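Local coordinates for SusD/RagB family nutrient-binding outer membrane lipoprotein (Bacteroides vulgatus, PDB 4F7A) that probably binds mucin O-glycans at the cell surface as a nutrient-binding outer membrane lipoprotein of the SusD/RagB family, at residues K20-N24 / L102-D106; V74-E78 / I462-I468; A97-T101 / T117-K121; W439-R443 / M467-L471. One frame throughout, in Å; residues are numbered along the deposited sequence. Where two conformers were deposited one is given.

Interaction 1 (K20-N24 / L102-D106); sequences KYTTN and LITQD
I103 pushes its side chain against helix 20-24, between K20, Y21 and N24, and apolar packing carries the contact. Its CD1 reaches the backbone of the facing helix, 3.4 Å from K20 O, and also meets N24 ND2. The branch leading there, CG1, stands between the backbone N and the carbonyl carbon (chi1 69°) and runs alongside the Y21 ring, 4.0 Å from its CE1. T104 adds a methyl: its CG2 approaches Y21 CD1 obliquely at 3.6 Å, while its hydroxyl turns back to S100 O. A flat aromatic suits this place, since the ring serves both neighbours and, on one face, supports the aliphatic chain of K20.

The polar links are slighter. I103 O lies in the plane of the Y21 ring, at its edge. The same oxygen accepts a bond of 2.6 Å from a water, and K20 NZ donates weakly to that water at 3.2 Å. With an alanine replacing Y21, a gap beside I103 and T104 is likely to open, and the K20 chain would probably lose the ring it rests on.

The contact joins helix 15-30 to the C-terminal part of helix 84-104, with F113 of helix 111-132 touching both Y21 and T104.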
# COMPACT_ATOMS: atom_id res chain seq x y z
N LYS A 20 -17.73 13.68 -21.28
CA LYS A 20 -18.56 12.60 -20.76
C LYS A 20 -17.69 11.61 -19.98
O LYS A 20 -17.99 11.33 -18.83
CB LYS A 20 -19.35 11.89 -21.87
CG LYS A 20 -20.48 10.96 -21.36
CD LYS A 20 -21.32 10.39 -22.51
CE LYS A 20 -22.05 9.10 -22.14
NZ LYS A 20 -23.17 9.32 -21.19
N TYR A 21 -16.61 11.12 -20.59
CA TYR A 21 -15.83 10.00 -20.01
C TYR A 21 -14.49 10.31 -19.40
O TYR A 21 -14.13 9.76 -18.36
CB TYR A 21 -15.55 8.94 -21.07
CG TYR A 21 -16.79 8.40 -21.71
CD1 TYR A 21 -17.61 7.51 -21.02
CD2 TYR A 21 -17.15 8.77 -22.99
CE1 TYR A 21 -18.75 7.02 -21.59
CE2 TYR A 21 -18.29 8.29 -23.57
CZ TYR A 21 -19.08 7.41 -22.87
OH TYR A 21 -20.21 6.93 -23.46
N THR A 22 -13.71 11.18 -20.05
CA THR A 22 -12.30 11.28 -19.71
C THR A 22 -12.05 11.98 -18.37
O THR A 22 -11.16 11.57 -17.62
CB THR A 22 -11.49 11.94 -20.88
OG1 THR A 22 -11.52 11.06 -22.01
CG2 THR A 22 -10.06 12.17 -20.48
N THR A 23 -12.84 13.00 -18.06
CA THR A 23 -12.68 13.74 -16.80
C THR A 23 -12.84 12.84 -15.57
O THR A 23 -12.12 13.00 -14.57
CB THR A 23 -13.69 14.92 -16.68
OG1 THR A 23 -13.43 15.88 -17.73
CG2 THR A 23 -13.57 15.60 -15.31
N ASN A 24 -13.79 11.90 -15.62
CA ASN A 24 -13.96 10.96 -14.51
C ASN A 24 -12.66 10.18 -14.23
O ASN A 24 -12.30 9.96 -13.08
CB ASN A 24 -15.10 9.93 -14.79
CG ASN A 24 -16.48 10.57 -14.80
OD1 ASN A 24 -16.74 11.57 -14.14
ND2 ASN A 24 -17.39 9.97 -15.57
N LEU A 102 -21.36 3.17 -14.46
CA LEU A 102 -22.71 3.24 -14.97
C LEU A 102 -22.74 3.73 -16.41
O LEU A 102 -23.53 3.23 -17.20
CB LEU A 102 -23.58 4.16 -14.11
CG LEU A 102 -23.87 3.71 -12.67
CD1 LEU A 102 -24.80 4.72 -11.98
CD2 LEU A 102 -24.44 2.28 -12.59
N ILE A 103 -21.89 4.70 -16.75
CA ILE A 103 -21.95 5.26 -18.09
C ILE A 103 -21.14 4.50 -19.12
O ILE A 103 -21.25 4.79 -20.29
CB ILE A 103 -21.62 6.80 -18.14
CG1 ILE A 103 -20.14 7.09 -17.84
CG2 ILE A 103 -22.57 7.58 -17.21
CD1 ILE A 103 -19.84 8.59 -17.85
N THR A 104 -20.34 3.53 -18.71
CA THR A 104 -19.57 2.75 -19.69
C THR A 104 -20.02 1.29 -19.79
O THR A 104 -19.81 0.66 -20.84
CB THR A 104 -18.07 2.77 -19.40
OG1 THR A 104 -17.81 2.21 -18.11
CG2 THR A 104 -17.49 4.21 -19.47
N GLN A 105 -20.64 0.76 -18.74
CA GLN A 105 -20.95 -0.69 -18.68
C GLN A 105 -21.85 -1.19 -19.81
O GLN A 105 -21.73 -2.35 -20.21
CB GLN A 105 -21.53 -1.09 -17.31
CG GLN A 105 -22.88 -0.48 -16.98
CD GLN A 105 -23.34 -0.85 -15.58
OE1 GLN A 105 -22.62 -1.49 -14.82
NE2 GLN A 105 -24.55 -0.43 -15.23
N ASP A 106 -22.72 -0.33 -20.33
CA ASP A 106 -23.65 -0.68 -21.39
C ASP A 106 -23.25 -0.03 -22.73
O ASP A 106 -24.05 -0.06 -23.65
CB ASP A 106 -25.09 -0.24 -21.02
CG ASP A 106 -25.62 -0.93 -19.76
OD1 ASP A 106 -25.39 -2.15 -19.64
OD2 ASP A 106 -26.27 -0.23 -18.91
O HOH W 1 -23.07 6.19 -21.58

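Interaction 2 (V74-E78 / I462-I468)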
# COMPACT_ATOMS: atom_id res chain seq x y z
N VAL A 74 1.78 6.92 19.37
CA VAL A 74 1.64 6.16 20.65
C VAL A 74 0.28 5.46 20.73
O VAL A 74 -0.19 5.10 21.81
CB VAL A 74 1.86 7.05 21.89
CG1 VAL A 74 3.30 7.48 22.02
CG2 VAL A 74 0.87 8.30 21.92
N TYR A 75 -0.32 5.22 19.57
CA TYR A 75 -1.59 4.50 19.48
C TYR A 75 -2.75 5.22 20.19
O TYR A 75 -3.73 4.56 20.55
CB TYR A 75 -1.49 3.05 19.99
CG TYR A 75 -0.68 2.07 19.16
CD1 TYR A 75 -0.38 2.29 17.81
CD2 TYR A 75 -0.26 0.88 19.72
CE1 TYR A 75 0.32 1.35 17.06
CE2 TYR A 75 0.45 -0.06 18.99
CZ TYR A 75 0.74 0.18 17.67
OH TYR A 75 1.44 -0.77 16.98
N ALA A 76 -2.63 6.53 20.42
CA ALA A 76 -3.77 7.34 20.87
C ALA A 76 -4.38 7.91 19.59
O ALA A 76 -4.06 9.01 19.16
CB ALA A 76 -3.32 8.45 21.83
N LEU A 77 -5.19 7.10 18.93
CA LEU A 77 -5.53 7.39 17.55
C LEU A 77 -6.38 8.66 17.46
O LEU A 77 -7.34 8.81 18.19
CB LEU A 77 -6.25 6.21 16.91
CG LEU A 77 -5.48 4.89 16.82
CD1 LEU A 77 -6.27 3.87 16.06
CD2 LEU A 77 -4.12 5.07 16.11
N GLU A 78 -5.98 9.55 16.56
CA GLU A 78 -6.66 10.80 16.31
C GLU A 78 -7.80 10.59 15.30
O GLU A 78 -7.57 10.28 14.12
CB GLU A 78 -5.65 11.83 15.81
CG GLU A 78 -6.17 13.25 15.68
CD GLU A 78 -6.53 13.89 17.01
OE1 GLU A 78 -6.10 13.41 18.09
OE2 GLU A 78 -7.28 14.89 16.97
N ILE A 462 -5.32 -1.42 21.81
CA ILE A 462 -4.31 -2.00 20.94
C ILE A 462 -3.18 -2.63 21.78
O ILE A 462 -2.69 -2.01 22.73
CB ILE A 462 -3.69 -0.95 20.02
CG1 ILE A 462 -4.80 -0.20 19.26
CG2 ILE A 462 -2.71 -1.62 19.03
CD1 ILE A 462 -4.33 0.93 18.35
N ASP A 463 -2.79 -3.85 21.42
CA ASP A 463 -1.74 -4.59 22.11
C ASP A 463 -0.38 -4.22 21.50
O ASP A 463 -0.20 -4.22 20.28
CB ASP A 463 -1.98 -6.10 21.98
CG ASP A 463 -0.95 -6.93 22.74
OD1 ASP A 463 -1.03 -6.97 24.00
OD2 ASP A 463 -0.07 -7.55 22.08
N THR A 464 0.59 -3.91 22.35
CA THR A 464 1.91 -3.52 21.89
C THR A 464 2.55 -4.58 20.97
O THR A 464 2.98 -4.26 19.88
CB THR A 464 2.83 -3.22 23.08
OG1 THR A 464 2.33 -2.05 23.75
CG2 THR A 464 4.29 -3.00 22.63
N ASP A 465 2.56 -5.84 21.41
CA ASP A 465 3.19 -6.91 20.64
C ASP A 465 2.40 -7.37 19.39
O ASP A 465 2.98 -7.60 18.32
CB ASP A 465 3.53 -8.10 21.54
CG ASP A 465 4.80 -7.84 22.38
OD1 ASP A 465 5.71 -7.16 21.88
OD2 ASP A 465 4.87 -8.30 23.54
N ILE A 466 1.07 -7.48 19.49
CA ILE A 466 0.29 -7.82 18.30
C ILE A 466 0.41 -6.66 17.29
O ILE A 466 0.49 -6.88 16.08
CB ILE A 466 -1.16 -8.14 18.65
CG1 ILE A 466 -1.22 -9.45 19.45
CG2 ILE A 466 -2.03 -8.25 17.40
CD1 ILE A 466 -2.53 -9.63 20.23
N MSE A 467 0.42 -5.45 17.81
CA MSE A 467 0.49 -4.20 17.07
C MSE A 467 -0.88 -3.84 16.47
O MSE A 467 -1.82 -4.67 16.46
CB MSE A 467 1.59 -4.21 15.99
CG MSE A 467 2.92 -4.77 16.47
SE MSE A 467 4.33 -4.61 15.14
CE MSE A 467 4.53 -2.68 15.25
N ILE A 468 -0.97 -2.59 16.00
CA ILE A 468 -2.21 -2.07 15.44
C ILE A 468 -2.66 -2.95 14.25
O ILE A 468 -1.84 -3.39 13.41
CB ILE A 468 -2.06 -0.56 15.07
CG1 ILE A 468 -3.39 0.01 14.59
CG2 ILE A 468 -0.94 -0.31 14.02
CD1 ILE A 468 -3.36 1.57 14.42
O HOH W 2 3.65 -1.87 18.70
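Y75, in the loop leading to helix 79-82, plugs into the turn 462-468, whose shape rests on an Asx motif at D463. In that motif D463 OD2 accepts from I466 N at 2.8 Å through its anti lone pair, while D463 O takes M467 N, so the chain doubles back and brings I462 and I468 close to the same tyrosine.

The I462 and Y75 side chains cross at about a right angle, with I462 CG2 over one face of the ring, 3.5 Å from Y75 CE2. I468 approaches obliquely, with its CB 3.6 Å from Y75 CE1. Its CG1 branch extends anti to the backbone N (chi1 -176°) and meets L77 tip to tip, CD1 being 4.0 Å from L77 CD2. Branched and aliphatic residues fit here because they pack against the ring while offering no polar group to its hydroxyl.

That hydroxyl sits by the backbone of M467, a selenomethionine, 3.6 Å from its CA. Y75 OH accepts a hydrogen bond from I468 N at 3.2 Å (156°), and it is linked through a water to T464 O.

A tyrosine thus gives an apolar ring to two isoleucines and a polar end to the turn, giving the buried I468 N-H an acceptor from the facing loop.

Interaction 3 (A97-T101 / T117-K121)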
# COMPACT_ATOMS: atom_id res chain seq x y z
N ALA A 97 -15.99 6.79 -9.58
CA ALA A 97 -15.73 5.46 -10.12
C ALA A 97 -17.04 4.74 -10.40
O ALA A 97 -17.15 4.01 -11.40
CB ALA A 97 -14.88 4.63 -9.17
N HIS A 98 -18.01 4.93 -9.51
CA HIS A 98 -19.33 4.32 -9.70
C HIS A 98 -20.04 4.94 -10.92
O HIS A 98 -20.57 4.21 -11.77
CB HIS A 98 -20.16 4.46 -8.44
CG HIS A 98 -21.49 3.81 -8.55
ND1 HIS A 98 -21.64 2.44 -8.57
CD2 HIS A 98 -22.74 4.33 -8.69
CE1 HIS A 98 -22.93 2.14 -8.70
NE2 HIS A 98 -23.61 3.27 -8.77
N LYS A 99 -20.06 6.28 -11.01
CA LYS A 99 -20.63 6.95 -12.19
C LYS A 99 -19.96 6.46 -13.47
O LYS A 99 -20.63 6.20 -14.47
CB LYS A 99 -20.48 8.48 -12.09
CG LYS A 99 -21.12 9.24 -13.25
N SER A 100 -18.65 6.31 -13.45
CA SER A 100 -17.92 5.89 -14.64
C SER A 100 -18.33 4.47 -15.03
O SER A 100 -18.43 4.15 -16.22
CB SER A 100 -16.41 5.99 -14.43
OG SER A 100 -15.72 5.70 -15.63
N THR A 101 -18.56 3.62 -14.03
CA THR A 101 -19.11 2.28 -14.28
C THR A 101 -20.47 2.34 -14.98
O THR A 101 -20.69 1.68 -16.00
CB THR A 101 -19.23 1.46 -12.98
OG1 THR A 101 -17.98 1.48 -12.29
CG2 THR A 101 -19.61 -0.01 -13.29
N THR A 117 -12.17 1.33 -15.78
CA THR A 117 -12.91 1.83 -14.65
C THR A 117 -12.94 0.81 -13.54
O THR A 117 -12.68 1.14 -12.38
CB THR A 117 -14.37 2.18 -15.01
OG1 THR A 117 -14.40 3.28 -15.89
CG2 THR A 117 -15.19 2.53 -13.75
N LEU A 118 -13.27 -0.44 -13.88
CA LEU A 118 -13.39 -1.50 -12.89
C LEU A 118 -12.07 -1.75 -12.19
O LEU A 118 -12.03 -1.90 -10.97
CB LEU A 118 -13.88 -2.80 -13.52
CG LEU A 118 -15.35 -2.75 -13.95
CD1 LEU A 118 -15.80 -4.07 -14.57
CD2 LEU A 118 -16.24 -2.39 -12.78
N ILE A 119 -10.99 -1.81 -12.96
CA ILE A 119 -9.64 -2.01 -12.39
C ILE A 119 -9.30 -0.87 -11.43
O ILE A 119 -8.85 -1.09 -10.30
CB ILE A 119 -8.58 -2.18 -13.52
CG1 ILE A 119 -8.87 -3.46 -14.32
CG2 ILE A 119 -7.14 -2.28 -12.92
CD1 ILE A 119 -8.34 -3.46 -15.74
N LEU A 120 -9.51 0.36 -11.86
CA LEU A 120 -9.23 1.49 -10.97
C LEU A 120 -10.10 1.46 -9.70
O LEU A 120 -9.66 1.83 -8.63
CB LEU A 120 -9.44 2.80 -11.71
CG LEU A 120 -8.46 3.12 -12.82
CD1 LEU A 120 -8.95 4.38 -13.57
CD2 LEU A 120 -7.01 3.24 -12.31
N LYS A 121 -11.35 1.02 -9.83
CA LYS A 121 -12.27 0.98 -8.70
C LYS A 121 -11.79 -0.03 -7.65
O LYS A 121 -11.81 0.24 -6.43
CB LYS A 121 -13.67 0.65 -9.21
CG LYS A 121 -14.75 0.72 -8.17
CD LYS A 121 -16.15 0.74 -8.79
CE LYS A 121 -16.54 -0.58 -9.43
NZ LYS A 121 -17.90 -0.55 -10.12
O HOH W 3 -19.65 0.54 -8.03
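T101 and K121 meet through a hydrogen bond in which K121 NZ donates to T101 OG1 at 3.0 Å, the two side chains crossing at about a right angle. T101 OG1 donates a hydrogen bond to A97 O, one turn back, at 2.8 Å. The hydroxyl thus accepts one bond and donates another, and a threonine suits the place because it can do both. A97 O also receives T101 N, the two donors arriving from opposite faces of the carbonyl plane. One turn along the facing helix, T117 OG1 is hydrogen-bonded to S100 OG at 2.8 Å, and T117 CG2 tucks in towards T101 OG1 and A97 O. L118 CD2 comes near T101 CG2.

These residues line the inner faces of helices 84-104 and 111-132, consecutive in the chain; their segments 97-101 and 117-121 run nearly antiparallel (158°), the axes approaching to 9.5 Å. Such an antiparallel helix pair is consistent with the TPR-like fold of the SusD family. Where A97 faces K121, the small methyl lets the lysine stem lie against it, A97 CB being 4.0 Å from K121 CG.

The K121 chain leaves anti to its backbone N and bends at chi3 (69°), which carries the amine back to T101. A water bound to K121 NZ at 2.9 Å links it to H98 ND1, reached at the edge and in the plane of the imidazole. That ring meets F140 edge-to-face, and T117 OG1 is also hydrogen-bonded to F113 O. Further out, L118 packs on helix 151-174, while T117 touches F25 of helix 15-30.

Interaction 4 (W439-R443 / M467-L471); sequences WAEQR and MIRRL
R443 and R469 exchange hydrogen bonds, each guanidinium reaching the other residue's carbonyl. R443 NH1 donates to R469 O at 3.0 Å (164°), the oxygen lying in its guanidinium plane. In return R469 NH1 gives a more bent bond of 3.1 Å to R443 O. The side chains slide past each other in opposite directions with their flat groups 65° apart, and R443 CG lies over one face of the R469 guanidinium. R443 NE lies over the centre of the W439 indole, 3.2 Å above its plane, and bonds to W439 O from above the carbonyl plane, while R469 NE holds M467 O. Arginine suits this place: its N-H groups serve separate carbonyls while its flat end rests on the indole. D505 pairs with R469 and probably eases the nearby like charges; R443 NH1 also donates to D130 O. A leucine in place of R443 would probably leave R469 O and D130 O without this donor and remove the guanidinium from over the indole.

Water also bridges the segments: one molecule accepts from W439 NE1 at 2.9 Å and donates to Q442 OE1 and I468 O.

Apolar contact falls to the six-membered ring, approached obliquely, where W439 CZ2 meets I468 CG2 and W439 CH2 meets L471 CD2, both at 3.7 Å.

The contact seats helix 435-445 against the loop before helix 475-480; I468 and L471 also touch helix 54-57, and L471 helix 111-132.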
# COMPACT_ATOMS: atom_id res chain seq x y z
N TRP A 439 1.92 -1.69 4.92
CA TRP A 439 1.25 -1.89 6.17
C TRP A 439 0.26 -3.06 6.12
O TRP A 439 0.16 -3.81 7.06
CB TRP A 439 0.56 -0.60 6.63
CG TRP A 439 -0.04 -0.71 8.04
CD1 TRP A 439 0.51 -1.37 9.09
CD2 TRP A 439 -1.26 -0.11 8.53
NE1 TRP A 439 -0.31 -1.26 10.21
CE2 TRP A 439 -1.40 -0.49 9.88
CE3 TRP A 439 -2.26 0.69 7.93
CZ2 TRP A 439 -2.47 -0.08 10.65
CZ3 TRP A 439 -3.33 1.08 8.69
CH2 TRP A 439 -3.43 0.70 10.05
N ALA A 440 -0.49 -3.19 5.02
CA ALA A 440 -1.43 -4.28 4.87
C ALA A 440 -0.71 -5.60 4.96
O ALA A 440 -1.12 -6.50 5.68
CB ALA A 440 -2.18 -4.17 3.56
N GLU A 441 0.40 -5.72 4.25
CA GLU A 441 1.16 -6.98 4.26
C GLU A 441 1.85 -7.27 5.59
O GLU A 441 1.99 -8.43 6.00
CB GLU A 441 2.14 -7.02 3.09
CG GLU A 441 1.43 -7.31 1.79
CD GLU A 441 0.91 -8.73 1.76
OE1 GLU A 441 1.74 -9.62 1.43
OE2 GLU A 441 -0.30 -8.95 2.05
N GLN A 442 2.26 -6.23 6.28
CA GLN A 442 2.81 -6.42 7.61
C GLN A 442 1.78 -6.99 8.60
O GLN A 442 2.07 -7.89 9.40
CB GLN A 442 3.39 -5.11 8.12
CG GLN A 442 4.07 -5.23 9.48
CD GLN A 442 3.14 -5.00 10.66
OE1 GLN A 442 2.06 -4.42 10.52
NE2 GLN A 442 3.58 -5.42 11.83
N ARG A 443 0.55 -6.47 8.51
CA ARG A 443 -0.54 -6.97 9.33
C ARG A 443 -0.95 -8.38 8.94
O ARG A 443 -1.26 -9.19 9.80
CB ARG A 443 -1.75 -6.02 9.28
CG ARG A 443 -1.45 -4.69 9.97
CD ARG A 443 -2.60 -3.73 9.88
NE ARG A 443 -2.65 -3.13 8.54
CZ ARG A 443 -3.77 -2.86 7.87
NH1 ARG A 443 -4.96 -3.15 8.39
NH2 ARG A 443 -3.69 -2.32 6.66
N MSE A 467 0.42 -5.45 17.81
CA MSE A 467 0.49 -4.20 17.07
C MSE A 467 -0.88 -3.84 16.47
O MSE A 467 -1.82 -4.67 16.46
CB MSE A 467 1.59 -4.21 15.99
CG MSE A 467 2.92 -4.77 16.47
SE MSE A 467 4.33 -4.61 15.14
CE MSE A 467 4.53 -2.68 15.25
N ILE A 468 -0.97 -2.59 16.00
CA ILE A 468 -2.21 -2.07 15.44
C ILE A 468 -2.66 -2.95 14.25
O ILE A 468 -1.84 -3.39 13.41
CB ILE A 468 -2.06 -0.56 15.07
CG1 ILE A 468 -3.39 0.01 14.59
CG2 ILE A 468 -0.94 -0.31 14.02
CD1 ILE A 468 -3.36 1.57 14.42
N ARG A 469 -3.96 -3.24 14.22
CA ARG A 469 -4.54 -4.17 13.26
C ARG A 469 -5.35 -3.50 12.15
O ARG A 469 -5.62 -4.12 11.12
CB ARG A 469 -5.48 -5.14 13.99
CG ARG A 469 -4.84 -6.03 15.06
CD ARG A 469 -3.90 -7.08 14.44
NE ARG A 469 -2.54 -6.59 14.30
CZ ARG A 469 -1.64 -7.04 13.42
NH1 ARG A 469 -2.01 -7.94 12.50
NH2 ARG A 469 -0.39 -6.56 13.42
N ARG A 470 -5.80 -2.27 12.40
CA ARG A 470 -6.72 -1.57 11.52
C ARG A 470 -6.90 -0.16 12.05
O ARG A 470 -6.47 0.17 13.15
CB ARG A 470 -8.09 -2.26 11.49
CG ARG A 470 -8.85 -2.22 12.83
CD ARG A 470 -10.15 -2.96 12.79
NE ARG A 470 -11.20 -2.26 12.05
CZ ARG A 470 -12.04 -1.36 12.57
NH1 ARG A 470 -11.99 -1.01 13.86
NH2 ARG A 470 -12.97 -0.82 11.79
N LEU A 471 -7.57 0.66 11.26
CA LEU A 471 -8.06 1.95 11.74
C LEU A 471 -9.54 1.84 12.08
O LEU A 471 -10.30 1.12 11.42
CB LEU A 471 -7.85 3.05 10.70
CG LEU A 471 -6.40 3.31 10.28
CD1 LEU A 471 -6.35 4.56 9.36
CD2 LEU A 471 -5.44 3.45 11.49
O HOH W 4 0.77 -2.98 12.27
O HOH W 5 1.33 -8.39 11.95

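In the fold
The four contacts form two clusters. Interactions 1 and 3 share helix 84-104, with centres about 8 Å apart, and touch directly: N24 CB lies 4.2 Å from S100 CB. Interactions 2 and 4 share M467 and I468, with centres about 10 Å apart, so I468 faces the tyrosine of 74-78 on one side and the tryptophan of 439-443 on the other. Between the clusters, interactions 3 and 4 come nearest, about 15 Å between closest atoms, whereas the centres of interactions 1 and 2 lie about 42 Å apart, on opposite sides of the chain's centre. A bound sodium ion lies by interaction 2, about 4 Å from the D463 side chain.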